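Local coordinates for protein benzyl alcohol dehydrogenase (Acinetobacter calcoaceticus, PDB 1F8F) that probably catalyses the NAD-dependent oxidation of benzyl alcohol and related aryl alcohols to aldehydes, as a zinc-containing alcohol dehydrogenase with a Rossmann-type cofactor domain, at residues K54-P58 against N115-A119; P58-V62 against V135-F139; A185-T189 against N260-E264; P247-K252 against Q274-A278. All blocks are in the same frame, centred on the assembly; numbering follows the deposited sequence.

Contact 1 of 4, residues K54-P58 against N115-A119; sequences KYPVP and NFSGA. Unlike the reference sequence in segment 54-58: Lys54 (reference Tyr).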
# COMPACT_ATOMS: atom_id res chain seq x y z
N LYS A 54 -23.31 -29.99 -1.83
CA LYS A 54 -21.94 -29.85 -2.30
C LYS A 54 -21.14 -29.16 -1.21
O LYS A 54 -20.01 -28.74 -1.41
CB LYS A 54 -21.89 -29.11 -3.64
CG LYS A 54 -22.82 -29.77 -4.64
CD LYS A 54 -22.91 -29.12 -6.00
CE LYS A 54 -23.98 -29.82 -6.83
NZ LYS A 54 -23.87 -31.30 -6.74
N TYR A 55 -21.63 -28.97 -0.02
CA TYR A 55 -21.20 -28.43 1.22
C TYR A 55 -22.05 -29.06 2.34
O TYR A 55 -23.27 -28.94 2.35
CB TYR A 55 -21.36 -26.93 1.31
CG TYR A 55 -20.30 -25.97 0.82
CD1 TYR A 55 -19.18 -26.35 0.10
CD2 TYR A 55 -20.47 -24.61 1.07
CE1 TYR A 55 -18.25 -25.44 -0.33
CE2 TYR A 55 -19.54 -23.68 0.64
CZ TYR A 55 -18.43 -24.10 -0.06
OH TYR A 55 -17.50 -23.18 -0.49
N PRO A 56 -21.37 -29.66 3.31
CA PRO A 56 -21.99 -30.35 4.41
C PRO A 56 -22.67 -29.61 5.54
O PRO A 56 -22.38 -29.94 6.71
CB PRO A 56 -20.87 -31.24 4.97
CG PRO A 56 -19.62 -30.50 4.63
CD PRO A 56 -19.90 -29.81 3.32
N VAL A 57 -23.62 -28.74 5.24
CA VAL A 57 -24.41 -28.14 6.32
C VAL A 57 -25.39 -29.27 6.66
O VAL A 57 -25.93 -29.91 5.76
CB VAL A 57 -25.13 -26.85 5.95
CG1 VAL A 57 -26.20 -26.47 6.96
CG2 VAL A 57 -24.14 -25.70 5.79
N PRO A 58 -25.54 -29.58 7.92
CA PRO A 58 -26.41 -30.65 8.36
C PRO A 58 -27.89 -30.36 8.20
O PRO A 58 -28.39 -29.37 8.75
CB PRO A 58 -26.01 -30.87 9.81
CG PRO A 58 -25.48 -29.56 10.26
CD PRO A 58 -24.89 -28.89 9.06
N ASN A 115 -21.09 -19.84 10.16
CA ASN A 115 -22.02 -19.80 9.05
C ASN A 115 -22.45 -21.15 8.51
O ASN A 115 -23.55 -21.32 8.03
CB ASN A 115 -21.32 -19.05 7.88
CG ASN A 115 -20.99 -17.62 8.32
OD1 ASN A 115 -21.67 -16.64 7.99
ND2 ASN A 115 -19.95 -17.38 9.12
N PHE A 116 -21.52 -22.10 8.58
CA PHE A 116 -21.72 -23.42 8.01
C PHE A 116 -21.90 -24.59 8.96
O PHE A 116 -22.26 -25.65 8.43
CB PHE A 116 -20.52 -23.70 7.08
CG PHE A 116 -20.53 -22.95 5.78
CD1 PHE A 116 -21.58 -23.19 4.91
CD2 PHE A 116 -19.55 -22.06 5.38
CE1 PHE A 116 -21.68 -22.57 3.69
CE2 PHE A 116 -19.63 -21.40 4.16
CZ PHE A 116 -20.69 -21.68 3.31
N SER A 117 -21.72 -24.46 10.26
CA SER A 117 -21.81 -25.57 11.19
C SER A 117 -23.21 -26.16 11.32
O SER A 117 -23.40 -27.37 11.27
CB SER A 117 -21.34 -25.14 12.58
OG SER A 117 -22.18 -24.14 13.13
N GLY A 118 -24.18 -25.28 11.44
CA GLY A 118 -25.58 -25.61 11.56
C GLY A 118 -26.05 -25.32 12.97
O GLY A 118 -27.23 -25.46 13.26
N ALA A 119 -25.15 -24.79 13.80
CA ALA A 119 -25.51 -24.48 15.17
C ALA A 119 -24.72 -23.33 15.78
O ALA A 119 -24.16 -22.49 15.08
CB ALA A 119 -25.25 -25.75 15.98
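Val57 and Phe116 bring two irregular loops together, their CA atoms 5.7 Å apart, and no hydrogen bond joins the segments. Residues 54-58 follow helix 45-51, and residues 115-119 follow helix 111-114. An inverse gamma turn centred on Pro56 bends the first loop, with Val57 N bonded to Tyr55 O.

Phe116 meets two side chains. Tyr55 turns its CD2-CE2 edge toward the ring face in an offset edge-to-face pair. The ring planes stand at 89° and the centroids are 5.1 Å apart. The nearest atoms are Tyr55 CE2 and Phe116 CZ, at 3.5 Å. Val57 comes to the edge of the same ring instead. Its CG1 is anti to the backbone N (chi1 165°), which leaves CG2 beside that N and in the ring plane, 3.7 Å from Phe116 CD1. Val57 CG2 also touches the Phe116 carbonyl O, at 3.2 Å. Further along, the pyrrolidine ring of Pro58 lies against the Ser117 carbonyl, with Pro58 CD 3.1 Å from Ser117 O. Gly118 follows with a positive phi of 109° and presents only its CA to Pro58 CG.

Phe112 and Phe140 also meet the Phe116 ring. Tyr55 packs on Asn302 of the second subunit. Ser117 OG forms an ST turn with Ala119 N and bonds to Gly113 O as well.

The contact therefore rests on aromatic and aliphatic packing within the GroES-like domain. A bound ethanol, probably from the crystallisation liquor, lies about 5 Å from the Phe116 side chain and may mark a small pocket.

Contact 2 of 4, residues P58-V62 against V135-F139; sequences PLPAV and VNDHF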
# COMPACT_ATOMS: atom_id res chain seq x y z
N PRO A 58 -25.54 -29.58 7.92
CA PRO A 58 -26.41 -30.65 8.36
C PRO A 58 -27.89 -30.36 8.20
O PRO A 58 -28.39 -29.37 8.75
CB PRO A 58 -26.01 -30.87 9.81
CG PRO A 58 -25.48 -29.56 10.26
CD PRO A 58 -24.89 -28.89 9.06
N LEU A 59 -28.59 -31.26 7.52
CA LEU A 59 -30.02 -31.23 7.26
C LEU A 59 -30.76 -32.24 8.13
O LEU A 59 -30.28 -33.35 8.38
CB LEU A 59 -30.31 -31.56 5.79
CG LEU A 59 -29.62 -30.66 4.77
CD1 LEU A 59 -29.62 -31.27 3.38
CD2 LEU A 59 -30.27 -29.29 4.79
N PRO A 60 -31.93 -31.86 8.61
CA PRO A 60 -32.62 -30.64 8.27
C PRO A 60 -32.29 -29.27 8.84
O PRO A 60 -31.90 -29.15 10.00
CB PRO A 60 -34.06 -30.97 8.76
CG PRO A 60 -33.79 -31.79 9.99
CD PRO A 60 -32.74 -32.76 9.50
N ALA A 61 -32.62 -28.18 8.11
CA ALA A 61 -32.37 -26.81 8.55
C ALA A 61 -33.07 -25.67 7.79
O ALA A 61 -33.60 -25.86 6.70
CB ALA A 61 -30.87 -26.56 8.32
N VAL A 62 -33.09 -24.48 8.40
CA VAL A 62 -33.60 -23.25 7.82
C VAL A 62 -32.46 -22.41 7.19
O VAL A 62 -31.63 -21.92 7.94
CB VAL A 62 -34.32 -22.35 8.82
CG1 VAL A 62 -34.79 -21.05 8.17
CG2 VAL A 62 -35.52 -23.03 9.51
N VAL A 135 -33.70 -29.75 14.22
CA VAL A 135 -33.67 -28.63 13.26
C VAL A 135 -32.51 -27.65 13.44
O VAL A 135 -32.41 -26.83 14.34
CB VAL A 135 -35.02 -27.91 13.12
CG1 VAL A 135 -35.39 -26.93 14.22
CG2 VAL A 135 -35.07 -27.21 11.75
N ASN A 136 -31.56 -27.75 12.52
CA ASN A 136 -30.36 -26.94 12.42
C ASN A 136 -30.63 -25.51 11.98
O ASN A 136 -31.44 -25.26 11.08
CB ASN A 136 -29.40 -27.63 11.43
CG ASN A 136 -28.91 -28.92 12.09
OD1 ASN A 136 -28.77 -28.92 13.33
ND2 ASN A 136 -28.67 -29.96 11.32
N ASP A 137 -29.97 -24.55 12.62
CA ASP A 137 -30.13 -23.14 12.36
C ASP A 137 -28.82 -22.35 12.40
O ASP A 137 -27.75 -22.86 12.06
CB ASP A 137 -31.11 -22.60 13.40
CG ASP A 137 -30.54 -22.52 14.81
OD1 ASP A 137 -29.59 -23.28 15.05
OD2 ASP A 137 -31.04 -21.70 15.62
N HIS A 138 -28.86 -21.06 12.72
CA HIS A 138 -27.64 -20.25 12.74
C HIS A 138 -26.90 -20.21 11.43
O HIS A 138 -25.66 -20.11 11.45
CB HIS A 138 -26.64 -20.86 13.78
CG HIS A 138 -26.98 -20.39 15.15
ND1 HIS A 138 -27.84 -21.07 15.97
CD2 HIS A 138 -26.59 -19.30 15.85
CE1 HIS A 138 -27.99 -20.41 17.11
NE2 HIS A 138 -27.22 -19.35 17.08
N PHE A 139 -27.58 -20.31 10.30
CA PHE A 139 -26.97 -20.41 8.97
C PHE A 139 -26.56 -19.03 8.48
O PHE A 139 -27.34 -18.11 8.35
CB PHE A 139 -27.95 -21.09 8.01
CG PHE A 139 -27.42 -21.19 6.60
CD1 PHE A 139 -26.29 -21.93 6.34
CD2 PHE A 139 -28.08 -20.56 5.54
CE1 PHE A 139 -25.81 -22.07 5.07
CE2 PHE A 139 -27.57 -20.69 4.26
CZ PHE A 139 -26.43 -21.44 4.02
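Asn136 grips the loop 58-62 through three hydrogen bonds, two from its backbone and one from its side chain. Its N binds Pro60 O at 2.9 Å, and its carbonyl O accepts from Val62 N at 3.2 Å. These bonds bracket Ala61 in a single beta bridge, the two chains running the same way locally. Ala61 CB is close to the bridged residue, 3.1 Å from Asn136 O and 3.6 Å from Asn136 CB.

The side-chain bond bends back to the start of the loop. With CG anti to the carbonyl carbon (chi1 -69°), the amide reaches over Pro58, and ND2 donates to Pro58 O at 2.7 Å. The donor stands above the carbonyl plane, not on a lone pair. ND2 also lies 3.2 Å from Pro58 CB. The peptide before Pro60 is cis, and the carbonyls of Pro58 and Pro60 both bond to this one asparagine. At the buried end Phe139 CB meets Val62 O, while Ser143 OG bonds to both Val62 O and Phe139 N. Asp137 OD1 accepts from His138 ND1, and Asp137 OD2 bonds to Ala126 N.

The outer side is looser. Val135 and Pro60 are exposed, and Val135 is the first modelled residue after a gap at 129-134. Val135 touches loosely, its CA 3.7 Å from Pro60 O and its CG2 near Ala61 CA.

The chemistry is polar and mostly backbone-directed. One asparagine spans a proline-rich loop of the GroES-like domain and ties the chain to that loop three residues before Phe139, whose side chain is about 8 Å from a zinc ion.

Contact 3 of 4, residues A185-T189 against N260-E264; sequences ALKVT and NFALE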
# COMPACT_ATOMS: atom_id res chain seq x y z
N ALA A 185 -10.87 -5.24 -2.73
CA ALA A 185 -9.84 -6.28 -2.94
C ALA A 185 -8.95 -5.93 -4.11
O ALA A 185 -7.75 -5.77 -3.93
CB ALA A 185 -10.45 -7.67 -3.12
N LEU A 186 -9.52 -5.79 -5.29
CA LEU A 186 -8.67 -5.49 -6.44
C LEU A 186 -8.01 -4.12 -6.40
O LEU A 186 -7.06 -3.68 -7.00
CB LEU A 186 -9.52 -5.64 -7.72
CG LEU A 186 -9.89 -7.09 -8.05
CD1 LEU A 186 -10.91 -7.04 -9.21
CD2 LEU A 186 -8.66 -7.94 -8.32
N LYS A 187 -8.88 -3.16 -6.07
CA LYS A 187 -8.89 -1.73 -6.10
C LYS A 187 -8.78 -1.13 -7.52
O LYS A 187 -7.76 -0.44 -7.75
CB LYS A 187 -7.87 -1.00 -5.25
CG LYS A 187 -7.80 -1.31 -3.78
CD LYS A 187 -6.48 -0.79 -3.22
CE LYS A 187 -6.14 -1.41 -1.90
NZ LYS A 187 -7.20 -1.47 -0.86
N VAL A 188 -9.75 -1.33 -8.41
CA VAL A 188 -9.68 -0.78 -9.74
C VAL A 188 -9.39 0.72 -9.73
O VAL A 188 -10.02 1.48 -8.98
CB VAL A 188 -11.02 -1.15 -10.43
CG1 VAL A 188 -11.21 -0.57 -11.81
CG2 VAL A 188 -11.06 -2.69 -10.45
N THR A 189 -8.50 1.17 -10.63
CA THR A 189 -8.11 2.58 -10.70
C THR A 189 -8.68 3.31 -11.89
O THR A 189 -9.07 2.77 -12.96
CB THR A 189 -6.55 2.66 -10.77
OG1 THR A 189 -6.07 1.86 -11.87
CG2 THR A 189 -5.84 2.15 -9.54
N ASN A 260 -6.23 -4.98 -17.11
CA ASN A 260 -5.54 -4.63 -15.89
C ASN A 260 -6.09 -5.35 -14.66
O ASN A 260 -5.37 -5.76 -13.74
CB ASN A 260 -5.61 -3.14 -15.61
CG ASN A 260 -4.99 -2.24 -16.65
OD1 ASN A 260 -5.69 -1.27 -16.96
ND2 ASN A 260 -3.76 -2.48 -17.17
N PHE A 261 -7.44 -5.49 -14.63
CA PHE A 261 -8.12 -6.10 -13.52
C PHE A 261 -9.19 -7.12 -13.90
O PHE A 261 -9.90 -6.86 -14.86
CB PHE A 261 -8.78 -5.02 -12.64
CG PHE A 261 -7.87 -4.00 -12.04
CD1 PHE A 261 -7.25 -4.20 -10.83
CD2 PHE A 261 -7.60 -2.81 -12.71
CE1 PHE A 261 -6.35 -3.25 -10.28
CE2 PHE A 261 -6.76 -1.86 -12.21
CZ PHE A 261 -6.15 -2.07 -10.98
N ALA A 262 -9.31 -8.25 -13.16
CA ALA A 262 -10.38 -9.18 -13.48
C ALA A 262 -11.05 -9.89 -12.33
O ALA A 262 -10.49 -10.07 -11.25
CB ALA A 262 -9.82 -10.18 -14.49
N LEU A 263 -12.26 -10.39 -12.60
CA LEU A 263 -13.05 -11.14 -11.66
C LEU A 263 -13.52 -12.48 -12.25
O LEU A 263 -14.25 -12.50 -13.25
CB LEU A 263 -14.27 -10.42 -11.10
CG LEU A 263 -15.17 -11.00 -10.04
CD1 LEU A 263 -14.70 -10.75 -8.62
CD2 LEU A 263 -16.62 -10.53 -10.10
N GLU A 264 -13.25 -13.55 -11.49
CA GLU A 264 -13.72 -14.89 -11.88
C GLU A 264 -14.95 -15.20 -11.00
O GLU A 264 -14.74 -15.34 -9.80
CB GLU A 264 -12.70 -16.01 -11.65
CG GLU A 264 -12.84 -17.19 -12.64
CD GLU A 264 -14.26 -17.77 -12.60
OE1 GLU A 264 -14.59 -18.43 -11.59
OE2 GLU A 264 -15.06 -17.48 -13.51
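Phe261 is the centre of this contact, with Leu186 and Val188 packed round its ring. It stands on strand 259-264 of the parallel Rossmann sheet. Leu186 lies near the end of helix 174-186, and Lys187 leaves the helix with a positive phi of 63°. That turn carries the chain across the phenylalanine.

Val188 lies over one face of the ring. Its CA sits 3.9 Å from the centroid of the Phe261 ring and only 9° off the ring normal, a CH-pi contact. Val188 turns CG2 toward the root of the ring (chi1 175°), 3.8 Å from Phe261 CG. Leu186 comes from the helix end. Its CB is 4.1 Å from Phe261 CD1, and its CD1 turns toward the strand, 3.7 Å from Ala262 O. The Leu186 carbonyl O also approaches Phe261 CE1, at 3.4 Å. Thr189 OG1 meets the edge of the ring near its plane, 3.8 Å from Phe261 CE2.

Partners in the sheet extend the packing. Leu186 touches Ala286 of strand 283-287, and Phe261 touches Phe194 of strand 193-197.

No hydrogen bond crosses the two segments. Between them the join is van der Waals and CH-pi packing, which sets the end of helix 174-186 and the following turn against the sheet of the cofactor domain.

Contact 4 of 4, residues P247-K252 against Q274-A278; sequences PVAAIK and QGVDA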
# COMPACT_ATOMS: atom_id res chain seq x y z
N PRO A 247 -12.80 -15.72 -26.12
CA PRO A 247 -12.75 -14.60 -25.21
C PRO A 247 -11.37 -14.07 -24.89
O PRO A 247 -11.12 -12.87 -24.90
CB PRO A 247 -13.47 -15.17 -23.98
CG PRO A 247 -13.14 -16.61 -23.97
CD PRO A 247 -13.17 -16.98 -25.42
N VAL A 248 -10.31 -14.88 -24.79
CA VAL A 248 -8.96 -14.39 -24.54
C VAL A 248 -8.47 -13.41 -25.60
O VAL A 248 -7.89 -12.31 -25.39
CB VAL A 248 -8.04 -15.58 -24.32
CG1 VAL A 248 -6.61 -15.17 -23.93
CG2 VAL A 248 -8.58 -16.46 -23.18
N ALA A 249 -8.67 -13.85 -26.85
CA ALA A 249 -8.22 -13.13 -28.02
C ALA A 249 -9.03 -11.82 -28.11
O ALA A 249 -8.40 -10.82 -28.38
CB ALA A 249 -8.44 -13.94 -29.29
N ALA A 250 -10.34 -11.95 -27.84
CA ALA A 250 -11.12 -10.71 -27.90
C ALA A 250 -10.61 -9.77 -26.80
O ALA A 250 -10.26 -8.62 -27.08
CB ALA A 250 -12.61 -11.03 -27.86
N ILE A 251 -10.55 -10.18 -25.54
CA ILE A 251 -10.05 -9.29 -24.47
C ILE A 251 -8.70 -8.75 -24.84
O ILE A 251 -8.53 -7.53 -24.68
CB ILE A 251 -9.99 -10.00 -23.09
CG1 ILE A 251 -11.37 -10.46 -22.68
CG2 ILE A 251 -9.40 -9.05 -22.03
CD1 ILE A 251 -11.63 -11.40 -21.57
N LYS A 252 -7.71 -9.48 -25.35
CA LYS A 252 -6.40 -8.91 -25.65
C LYS A 252 -6.40 -7.85 -26.73
O LYS A 252 -5.71 -6.78 -26.60
CB LYS A 252 -5.43 -10.04 -26.02
CG LYS A 252 -4.60 -10.63 -24.88
CD LYS A 252 -4.09 -12.01 -25.26
CE LYS A 252 -3.36 -12.69 -24.14
NZ LYS A 252 -1.86 -12.57 -24.23
N GLN A 274 -8.35 -19.24 -18.45
CA GLN A 274 -8.63 -18.24 -19.48
C GLN A 274 -8.46 -16.83 -18.93
O GLN A 274 -7.94 -15.91 -19.55
CB GLN A 274 -10.05 -18.39 -20.07
CG GLN A 274 -10.08 -19.33 -21.26
CD GLN A 274 -11.43 -19.68 -21.85
OE1 GLN A 274 -11.55 -19.84 -23.08
NE2 GLN A 274 -12.49 -19.77 -21.08
N GLY A 275 -9.05 -16.63 -17.75
CA GLY A 275 -8.96 -15.39 -17.01
C GLY A 275 -7.53 -14.99 -16.64
O GLY A 275 -7.23 -13.81 -16.83
N VAL A 276 -6.66 -15.88 -16.21
CA VAL A 276 -5.25 -15.56 -15.94
C VAL A 276 -4.57 -15.29 -17.26
O VAL A 276 -3.92 -14.24 -17.39
CB VAL A 276 -4.53 -16.69 -15.17
CG1 VAL A 276 -3.11 -16.31 -14.79
CG2 VAL A 276 -5.26 -17.00 -13.88
N ASP A 277 -4.79 -16.09 -18.32
CA ASP A 277 -4.19 -15.79 -19.63
C ASP A 277 -4.56 -14.44 -20.21
O ASP A 277 -3.80 -13.87 -21.01
CB ASP A 277 -4.64 -16.82 -20.70
CG ASP A 277 -4.19 -18.22 -20.43
OD1 ASP A 277 -3.32 -18.47 -19.57
OD2 ASP A 277 -4.65 -19.23 -20.99
N ALA A 278 -5.77 -13.92 -19.99
CA ALA A 278 -6.15 -12.65 -20.61
C ALA A 278 -5.70 -11.40 -19.87
O ALA A 278 -5.98 -10.26 -20.27
CB ALA A 278 -7.68 -12.59 -20.75
O HOH W 1 -1.23 -14.99 -21.88
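Val248 divides its two methyls between three residues, and its chi1 of -175° sets the split. CG1 points to Asp277 CB and Ala278. CG2 meets Gln274, lying 3.8 Å from Gln274 CG and 3.7 Å from Gln274 O. In Ile251 it is CG2 that is anti to the backbone N (chi1 -61°), 4.1 Å from Ala278 CB.

Gln274 sends its amide across to the other helix, where OE1 is 3.7 Å from Pro247 CG. The two side chains cross at about a right angle.

Helices 247-254 and 269-277 precede and follow strand 259-264 of the Rossmann domain. The first is the helix of a beta-alpha-beta crossover from strand 238-241 to strand 259-264. Pro247, Ile251 and Gln274 all touch Trp197 of strand 193-197, so both helices pack on that strand.

The outer edge is polar. Lys252 lays its CE 3.4 Å from Asp277 O, although this lysine also touches a crystal neighbour, which may influence its pose. A water lies 2.9 Å from Asp277 O and is hydrogen-bonded to it. The same water has a weak bond to Lys252 NZ, at 3.4 Å. The link between lysine and carbonyl is thus indirect. The Asp277 carboxylate makes its salt bridge with Lys273, within its own helix.

How the contacts relate
Contacts 1 and 2 form one patch in the GroES-like domain. Their centres are about 8 Å apart, they share Pro58, and Gly118 O probably accepts a hydrogen bond from Asp137 N at 2.9 Å. Contacts 3 and 4 lie in the Rossmann part, with centres about 15 Å apart and nearest atoms about 5 Å apart. They interleave along the chain, since strand 259-264 falls between the two helices of contact 4. The pairs are well separated: contacts 1 and 3 have centres about 30 Å apart, contacts 2 and 4 about 41 Å. The side chains of Tyr55 in contact 1 and Gln274 in contact 4 each come within about 7 Å of a bound NAD.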